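Local coordinates for protein transcriptional repressor PagR (Bacillus anthracis, PDB 2ZKZ) that represses transcription of the pagA and atxA genes as a DNA-binding, dimeric winged helix-turn-helix protein of the ArsR family, at residues A18-T23 against G67-R72; K31-L36 against Y81-P86. All coordinates share one frame; numbering follows the deposited sequence.

Contact 1 (A18-T23 against G67-R72)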
ATOM      1  N   ALA A  18      -0.566  -6.662   3.935  1.00 20.46           N
ATOM      2  CA  ALA A  18       0.619  -6.555   3.076  1.00 21.61           C
ATOM      3  C   ALA A  18       0.263  -6.869   1.620  1.00 22.85           C
ATOM      4  O   ALA A  18       0.713  -6.190   0.689  1.00 21.56           O
ATOM      5  CB  ALA A  18       1.715  -7.513   3.560  1.00 23.04           C
ATOM      6  N   GLU A  19      -0.537  -7.914   1.438  1.00 23.63           N
ATOM      7  CA  GLU A  19      -0.975  -8.350   0.113  1.00 24.20           C
ATOM      8  C   GLU A  19      -1.875  -7.291  -0.540  1.00 22.74           C
ATOM      9  O   GLU A  19      -1.854  -7.118  -1.756  1.00 22.87           O
ATOM     10  CB  GLU A  19      -1.708  -9.700   0.233  1.00 26.64           C
ATOM     11  CG  GLU A  19      -2.248 -10.285  -1.076  1.00 29.38           C
ATOM     12  CD  GLU A  19      -1.167 -10.527  -2.114  1.00 32.67           C
ATOM     13  OE1 GLU A  19       0.025 -10.541  -1.748  1.00 34.05           O
ATOM     14  OE2 GLU A  19      -1.511 -10.715  -3.302  1.00 35.13           O
ATOM     15  N   LEU A  20      -2.655  -6.580   0.269  1.00 20.92           N
ATOM     16  CA  LEU A  20      -3.531  -5.521  -0.241  1.00 22.09           C
ATOM     17  C   LEU A  20      -2.679  -4.389  -0.813  1.00 22.29           C
ATOM     18  O   LEU A  20      -2.941  -3.881  -1.900  1.00 20.33           O
ATOM     19  CB  LEU A  20      -4.422  -4.956   0.880  1.00 24.04           C
ATOM     20  CG  LEU A  20      -5.501  -3.947   0.462  1.00 26.46           C
ATOM     21  CD1 LEU A  20      -6.567  -4.668  -0.378  1.00 27.61           C
ATOM     22  CD2 LEU A  20      -6.147  -3.327   1.692  1.00 27.48           C
ATOM     23  N   LEU A  21      -1.647  -3.994  -0.077  1.00 22.33           N
ATOM     24  CA  LEU A  21      -0.779  -2.924  -0.548  1.00 21.74           C
ATOM     25  C   LEU A  21      -0.027  -3.381  -1.796  1.00 19.54           C
ATOM     26  O   LEU A  21       0.123  -2.619  -2.742  1.00 20.77           O
ATOM     27  CB  LEU A  21       0.210  -2.515   0.551  1.00 20.55           C
ATOM     28  CG  LEU A  21      -0.379  -2.018   1.878  1.00 21.29           C
ATOM     29  CD1 LEU A  21       0.772  -1.590   2.805  1.00 23.18           C
ATOM     30  CD2 LEU A  21      -1.322  -0.849   1.642  1.00 23.72           C
ATOM     31  N   LYS A  22       0.432  -4.629  -1.802  1.00 19.91           N
ATOM     32  CA  LYS A  22       1.158  -5.156  -2.952  1.00 21.75           C
ATOM     33  C   LYS A  22       0.297  -5.123  -4.219  1.00 23.41           C
ATOM     34  O   LYS A  22       0.764  -4.733  -5.287  1.00 20.23           O
ATOM     35  CB  LYS A  22       1.612  -6.589  -2.680  1.00 25.89           C
ATOM     36  CG  LYS A  22       2.413  -7.218  -3.824  1.00 29.52           C
ATOM     37  CD  LYS A  22       2.632  -8.710  -3.589  1.00 34.48           C
ATOM     38  CE  LYS A  22       3.378  -9.361  -4.747  1.00 37.02           C
ATOM     39  NZ  LYS A  22       4.772  -8.848  -4.829  1.00 40.38           N
ATOM     40  N   THR A  23      -0.968  -5.516  -4.086  1.00 21.80           N
ATOM     41  CA  THR A  23      -1.886  -5.544  -5.216  1.00 22.10           C
ATOM     42  C   THR A  23      -2.199  -4.149  -5.756  1.00 22.57           C
ATOM     43  O   THR A  23      -2.449  -3.987  -6.949  1.00 24.06           O
ATOM     44  CB  THR A  23      -3.204  -6.273  -4.838  1.00 22.71           C
ATOM     45  OG1 THR A  23      -2.891  -7.567  -4.308  1.00 19.95           O
ATOM     46  CG2 THR A  23      -4.096  -6.462  -6.074  1.00 23.83           C
ATOM     47  N   GLY A  67     -11.382  -9.312  -6.077  1.00 28.00           N
ATOM     48  CA  GLY A  67     -11.405 -10.184  -4.917  1.00 28.38           C
ATOM     49  C   GLY A  67     -10.509  -9.742  -3.780  1.00 30.93           C
ATOM     50  O   GLY A  67     -10.663 -10.198  -2.651  1.00 32.32           O
ATOM     51  N   LYS A  68      -9.564  -8.856  -4.071  1.00 30.71           N
ATOM     52  CA  LYS A  68      -8.652  -8.372  -3.047  1.00 30.54           C
ATOM     53  C   LYS A  68      -8.814  -6.873  -2.868  1.00 29.01           C
ATOM     54  O   LYS A  68      -8.940  -6.381  -1.753  1.00 31.53           O
ATOM     55  CB  LYS A  68      -7.202  -8.673  -3.438  1.00 32.90           C
ATOM     56  CG  LYS A  68      -6.839 -10.151  -3.462  1.00 35.28           C
ATOM     57  CD  LYS A  68      -5.382 -10.350  -3.867  1.00 35.81           C
ATOM     58  CE  LYS A  68      -5.004 -11.821  -3.857  1.00 37.74           C
ATOM     59  NZ  LYS A  68      -3.618 -12.029  -4.349  1.00 39.32           N
ATOM     60  N   VAL A  69      -8.815  -6.153  -3.983  1.00 26.30           N
ATOM     61  CA  VAL A  69      -8.924  -4.705  -3.956  1.00 26.24           C
ATOM     62  C   VAL A  69     -10.266  -4.214  -4.489  1.00 28.06           C
ATOM     63  O   VAL A  69     -10.839  -3.255  -3.966  1.00 28.20           O
ATOM     64  CB  VAL A  69      -7.793  -4.074  -4.803  1.00 26.05           C
ATOM     65  CG1 VAL A  69      -7.926  -2.566  -4.826  1.00 23.16           C
ATOM     66  CG2 VAL A  69      -6.443  -4.497  -4.251  1.00 25.30           C
ATOM     67  N   LEU A  70     -10.760  -4.888  -5.523  1.00 27.50           N
ATOM     68  CA  LEU A  70     -12.013  -4.517  -6.170  1.00 27.47           C
ATOM     69  C   LEU A  70     -13.077  -5.609  -6.130  1.00 27.50           C
ATOM     70  O   LEU A  70     -12.773  -6.801  -6.009  1.00 25.13           O
ATOM     71  CB  LEU A  70     -11.740  -4.152  -7.634  1.00 28.53           C
ATOM     72  CG  LEU A  70     -11.462  -2.698  -8.035  1.00 30.86           C
ATOM     73  CD1 LEU A  70     -10.871  -1.915  -6.901  1.00 28.63           C
ATOM     74  CD2 LEU A  70     -10.553  -2.693  -9.254  1.00 29.24           C
ATOM     75  N   LYS A  71     -14.329  -5.182  -6.242  1.00 24.89           N
ATOM     76  CA  LYS A  71     -15.453  -6.101  -6.249  1.00 27.13           C
ATOM     77  C   LYS A  71     -16.044  -6.153  -7.659  1.00 26.66           C
ATOM     78  O   LYS A  71     -16.277  -5.115  -8.279  1.00 25.70           O
ATOM     79  CB  LYS A  71     -16.527  -5.626  -5.266  1.00 30.17           C
ATOM     80  CG  LYS A  71     -17.663  -6.619  -5.074  1.00 32.84           C
ATOM     81  CD  LYS A  71     -18.680  -6.105  -4.074  1.00 38.89           C
ATOM     82  CE  LYS A  71     -19.520  -7.246  -3.514  1.00 38.68           C
ATOM     83  NZ  LYS A  71     -19.992  -8.155  -4.593  1.00 41.49           N
ATOM     84  N   ARG A  72     -16.263  -7.356  -8.174  1.00 26.57           N
ATOM     85  CA  ARG A  72     -16.865  -7.497  -9.488  1.00 28.46           C
ATOM     86  C   ARG A  72     -18.368  -7.675  -9.270  1.00 28.67           C
ATOM     87  O   ARG A  72     -18.792  -8.471  -8.432  1.00 29.15           O
ATOM     88  CB  ARG A  72     -16.291  -8.704 -10.236  1.00 28.11           C
ATOM     89  CG  ARG A  72     -16.876  -8.872 -11.629  1.00 31.06           C
ATOM     90  CD  ARG A  72     -16.202  -9.999 -12.399  1.00 30.81           C
ATOM     91  NE  ARG A  72     -16.324 -11.277 -11.707  1.00 33.97           N
ATOM     92  CZ  ARG A  72     -15.733 -12.400 -12.106  1.00 34.15           C
ATOM     93  NH1 ARG A  72     -14.981 -12.401 -13.198  1.00 34.82           N
ATOM     94  NH2 ARG A  72     -15.884 -13.515 -11.410  1.00 34.44           N
TER

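Contact 2 (K31-L36 against Y81-P86)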
ATOM      1  N   LYS A  31      -4.743   4.371 -10.352  1.00 25.76           N
ATOM      2  CA  LYS A  31      -5.623   5.194 -11.178  1.00 28.58           C
ATOM      3  C   LYS A  31      -7.009   4.569 -11.225  1.00 25.28           C
ATOM      4  O   LYS A  31      -8.014   5.259 -11.091  1.00 27.25           O
ATOM      5  CB  LYS A  31      -5.107   5.292 -12.612  1.00 31.72           C
ATOM      6  CG  LYS A  31      -4.039   6.331 -12.844  1.00 40.98           C
ATOM      7  CD  LYS A  31      -4.159   6.902 -14.260  1.00 43.66           C
ATOM      8  CE  LYS A  31      -5.518   7.576 -14.450  1.00 46.71           C
ATOM      9  NZ  LYS A  31      -5.658   8.266 -15.763  1.00 47.19           N
ATOM     10  N   ILE A  32      -7.054   3.260 -11.444  1.00 26.53           N
ATOM     11  CA  ILE A  32      -8.323   2.546 -11.509  1.00 25.09           C
ATOM     12  C   ILE A  32      -9.090   2.719 -10.201  1.00 26.31           C
ATOM     13  O   ILE A  32     -10.275   3.051 -10.207  1.00 25.50           O
ATOM     14  CB  ILE A  32      -8.094   1.043 -11.797  1.00 26.35           C
ATOM     15  CG1 ILE A  32      -7.542   0.876 -13.213  1.00 26.07           C
ATOM     16  CG2 ILE A  32      -9.390   0.259 -11.607  1.00 25.38           C
ATOM     17  CD1 ILE A  32      -7.173  -0.568 -13.588  1.00 27.72           C
ATOM     18  N   VAL A  33      -8.418   2.508  -9.075  1.00 24.20           N
ATOM     19  CA  VAL A  33      -9.086   2.659  -7.785  1.00 24.70           C
ATOM     20  C   VAL A  33      -9.596   4.084  -7.587  1.00 24.37           C
ATOM     21  O   VAL A  33     -10.717   4.292  -7.108  1.00 24.31           O
ATOM     22  CB  VAL A  33      -8.145   2.289  -6.614  1.00 23.74           C
ATOM     23  CG1 VAL A  33      -8.845   2.547  -5.284  1.00 25.14           C
ATOM     24  CG2 VAL A  33      -7.739   0.831  -6.725  1.00 22.96           C
ATOM     25  N   ASN A  34      -8.777   5.069  -7.940  1.00 24.85           N
ATOM     26  CA  ASN A  34      -9.186   6.467  -7.801  1.00 26.86           C
ATOM     27  C   ASN A  34     -10.456   6.730  -8.629  1.00 27.26           C
ATOM     28  O   ASN A  34     -11.394   7.376  -8.166  1.00 26.25           O
ATOM     29  CB  ASN A  34      -8.071   7.400  -8.282  1.00 30.36           C
ATOM     30  CG  ASN A  34      -8.344   8.852  -7.936  1.00 34.61           C
ATOM     31  OD1 ASN A  34      -8.309   9.730  -8.800  1.00 36.96           O
ATOM     32  ND2 ASN A  34      -8.619   9.110  -6.665  1.00 35.69           N
ATOM     33  N   GLU A  35     -10.476   6.220  -9.857  1.00 27.00           N
ATOM     34  CA  GLU A  35     -11.632   6.405 -10.733  1.00 29.05           C
ATOM     35  C   GLU A  35     -12.899   5.772 -10.158  1.00 28.78           C
ATOM     36  O   GLU A  35     -13.984   6.352 -10.243  1.00 28.80           O
ATOM     37  CB  GLU A  35     -11.349   5.821 -12.117  1.00 29.12           C
ATOM     38  CG  GLU A  35     -10.330   6.589 -12.938  1.00 31.34           C
ATOM     39  CD  GLU A  35     -10.721   8.038 -13.169  1.00 35.69           C
ATOM     40  OE1 GLU A  35     -11.922   8.319 -13.371  1.00 36.90           O
ATOM     41  OE2 GLU A  35      -9.821   8.900 -13.170  1.00 37.90           O
ATOM     42  N   LEU A  36     -12.770   4.577  -9.590  1.00 26.73           N
ATOM     43  CA  LEU A  36     -13.916   3.900  -8.998  1.00 28.14           C
ATOM     44  C   LEU A  36     -14.378   4.648  -7.756  1.00 31.09           C
ATOM     45  O   LEU A  36     -15.553   4.635  -7.410  1.00 31.54           O
ATOM     46  CB  LEU A  36     -13.561   2.455  -8.643  1.00 27.38           C
ATOM     47  CG  LEU A  36     -13.474   1.542  -9.866  1.00 28.68           C
ATOM     48  CD1 LEU A  36     -12.910   0.174  -9.478  1.00 28.65           C
ATOM     49  CD2 LEU A  36     -14.867   1.407 -10.475  1.00 28.02           C
ATOM     50  N   TYR A  81     -17.288  -2.817 -11.909  1.00 26.44           N
ATOM     51  CA  TYR A  81     -16.473  -2.882 -10.713  1.00 25.76           C
ATOM     52  C   TYR A  81     -16.778  -1.785  -9.719  1.00 25.61           C
ATOM     53  O   TYR A  81     -17.258  -0.712 -10.076  1.00 23.73           O
ATOM     54  CB  TYR A  81     -14.995  -2.845 -11.106  1.00 26.53           C
ATOM     55  CG  TYR A  81     -14.577  -4.097 -11.832  1.00 25.86           C
ATOM     56  CD1 TYR A  81     -14.119  -5.208 -11.125  1.00 26.10           C
ATOM     57  CD2 TYR A  81     -14.707  -4.200 -13.219  1.00 24.59           C
ATOM     58  CE1 TYR A  81     -13.808  -6.395 -11.773  1.00 28.24           C
ATOM     59  CE2 TYR A  81     -14.394  -5.385 -13.883  1.00 27.44           C
ATOM     60  CZ  TYR A  81     -13.947  -6.480 -13.146  1.00 30.30           C
ATOM     61  OH  TYR A  81     -13.660  -7.665 -13.773  1.00 34.22           O
ATOM     62  N   SER A  82     -16.497  -2.075  -8.456  1.00 25.70           N
ATOM     63  CA  SER A  82     -16.725  -1.128  -7.386  1.00 26.50           C
ATOM     64  C   SER A  82     -15.744  -1.397  -6.254  1.00 26.35           C
ATOM     65  O   SER A  82     -15.027  -2.399  -6.263  1.00 24.21           O
ATOM     66  CB  SER A  82     -18.155  -1.266  -6.864  1.00 27.71           C
ATOM     67  OG  SER A  82     -18.362  -2.554  -6.311  1.00 24.52           O
ATOM     68  N   ILE A  83     -15.704  -0.488  -5.289  1.00 27.09           N
ATOM     69  CA  ILE A  83     -14.838  -0.656  -4.128  1.00 29.75           C
ATOM     70  C   ILE A  83     -15.761  -0.966  -2.954  1.00 31.27           C
ATOM     71  O   ILE A  83     -16.652  -0.174  -2.641  1.00 30.39           O
ATOM     72  CB  ILE A  83     -14.060   0.632  -3.785  1.00 29.33           C
ATOM     73  CG1 ILE A  83     -13.185   1.065  -4.961  1.00 27.88           C
ATOM     74  CG2 ILE A  83     -13.196   0.394  -2.551  1.00 27.75           C
ATOM     75  CD1 ILE A  83     -12.599   2.475  -4.775  1.00 25.19           C
ATOM     76  N   ASN A  84     -15.569  -2.118  -2.320  1.00 33.10           N
ATOM     77  CA  ASN A  84     -16.398  -2.472  -1.174  1.00 36.08           C
ATOM     78  C   ASN A  84     -15.555  -2.693   0.091  1.00 35.67           C
ATOM     79  O   ASN A  84     -16.095  -2.914   1.175  1.00 36.09           O
ATOM     80  CB  ASN A  84     -17.233  -3.714  -1.493  1.00 38.96           C
ATOM     81  CG  ASN A  84     -16.524  -5.002  -1.149  1.00 43.50           C
ATOM     82  OD1 ASN A  84     -15.342  -5.176  -1.447  1.00 44.74           O
ATOM     83  ND2 ASN A  84     -17.251  -5.924  -0.526  1.00 43.92           N
ATOM     84  N   ASN A  85     -14.233  -2.625  -0.055  1.00 34.28           N
ATOM     85  CA  ASN A  85     -13.320  -2.790   1.075  1.00 33.36           C
ATOM     86  C   ASN A  85     -13.021  -1.407   1.642  1.00 34.44           C
ATOM     87  O   ASN A  85     -12.475  -0.541   0.950  1.00 33.82           O
ATOM     88  CB  ASN A  85     -12.014  -3.445   0.625  1.00 34.43           C
ATOM     89  CG  ASN A  85     -11.139  -3.871   1.792  1.00 34.83           C
ATOM     90  OD1 ASN A  85     -10.959  -3.127   2.756  1.00 33.11           O
ATOM     91  ND2 ASN A  85     -10.584  -5.073   1.704  1.00 34.78           N
ATOM     92  N   PRO A  86     -13.383  -1.178   2.911  1.00 33.76           N
ATOM     93  CA  PRO A  86     -13.166   0.100   3.593  1.00 34.10           C
ATOM     94  C   PRO A  86     -11.705   0.546   3.565  1.00 32.49           C
ATOM     95  O   PRO A  86     -11.413   1.734   3.411  1.00 31.24           O
ATOM     96  CB  PRO A  86     -13.639  -0.182   5.018  1.00 35.94           C
ATOM     97  CG  PRO A  86     -14.653  -1.269   4.840  1.00 37.74           C
ATOM     98  CD  PRO A  86     -13.986  -2.161   3.828  1.00 36.22           C
TER

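Contact 1 (A18-T23 against G67-R72)
K68 reaches from the loop 67-70 to helix 14-24 and ends in a salt bridge, its NZ 2.7 Å from OE2 of E19. Its CG lies anti to the carbonyl carbon (chi1 -67°), and beyond it the chain runs fully extended, which carries the ammonium group past T23 to E19. E19 comes to meet it: CG is anti to the backbone N, a bend at chi2 (59°) turns the carboxylate along the helix toward its C-terminal end, and the lysine takes the anti side of OE2, 28° out of the carboxylate plane. On the way the K68 chain passes T23 at about a right angle, with CD 3.8 Å from T23 OG1. That hydroxyl is already engaged, since OG1 donates to the carbonyl O of E19 one turn earlier at 2.8 Å. The same O accepts the backbone N of T23 from the opposite face of its plane, so two bonds grip this O, and the one from OG1 helps to hold the threonine's rotation. With OG1 held, CG2 of T23 is presented to V69 and lies 3.6 Å from V69 CG2, the two side chains lying alongside each other and running in opposite senses. L20 adds the third side chain of the helix: its CD1 sits 3.2 Å from the backbone O of K68 and 3.9 Å from CG2 of V69. V88 of helix 86-95 touches both L20 and V69, and V33 of helix 27-39 touches V69, so the apolar half is buried while the ion pair lies at its margin. The contact fastens the N-terminal helix, whose A18 and L21 pack on P27 and L30 of the second subunit, to the loop leading into wing strand 71-75 of the winged helix-turn-helix fold of ArsR-type repressors.

Contact 2 (K31-L36 against Y81-P86)
L36 lies against the end of strand 78-82 with its two methyl branches divided between different parts of Y81. CD2 approaches the backbone O of Y81 at 3.2 Å, a close apolar-to-carbonyl contact, whereas CD1 packs on the tyrosine CB at 4.0 Å. The leucine CG is anti to its own carbonyl carbon (chi1 -75°), an orientation that turns the forked end toward the strand backbone. Y81 meets it with the root of its side chain alone: CB is directed at the helix, but the ring swings off toward L62 of helix 55-65 and V44 of helix 44-51. In the winged helix-turn-helix fold this is where the second wing strand returns to the body of the domain, and helix 27-39 packs against its end. Past the strand, I83 reaches toward the helix and touches both V33 and L36, one turn apart on the same face. Its CG1 rests 4.0 Å from CB of L36, while CD1 goes further and comes 3.5 Å from the backbone O of V33 and 3.8 Å from V33 CG1. The outstretched chain (chi2 169°) brings this methyl to V33, whose side chain it crosses at about a right angle. No hydrogen bond joins the two segments; they meet through apolar packing and methyl-to-carbonyl contacts. S82, between the two inward-facing residues, has its CB turned away from the helix, and its OG is hydrogen-bonded to N73 ND2. V88 of helix 86-95 touches both V33 and I83, while N85 OD1 caps the first turn of that helix by accepting from K87 N.

From the N terminus, helix 14-24 gives the first half of contact 1 and the next helix, 27-39, the first half of contact 2. The chain then makes the predicted helix-turn-helix region before 67-72 returns to 18-23, closing a loop over 43 intervening residues. Strands 71-75 and 78-82 form the wing, and 81-86 comes back to 31-36 across 44 residues. The two closures therefore cross. They meet directly: K71 N probably bonds to S82 O (2.9 Å), and L70 CG packs on L36 CD1 (3.5 Å). Together they tie both N-terminal helices to the base of the wing.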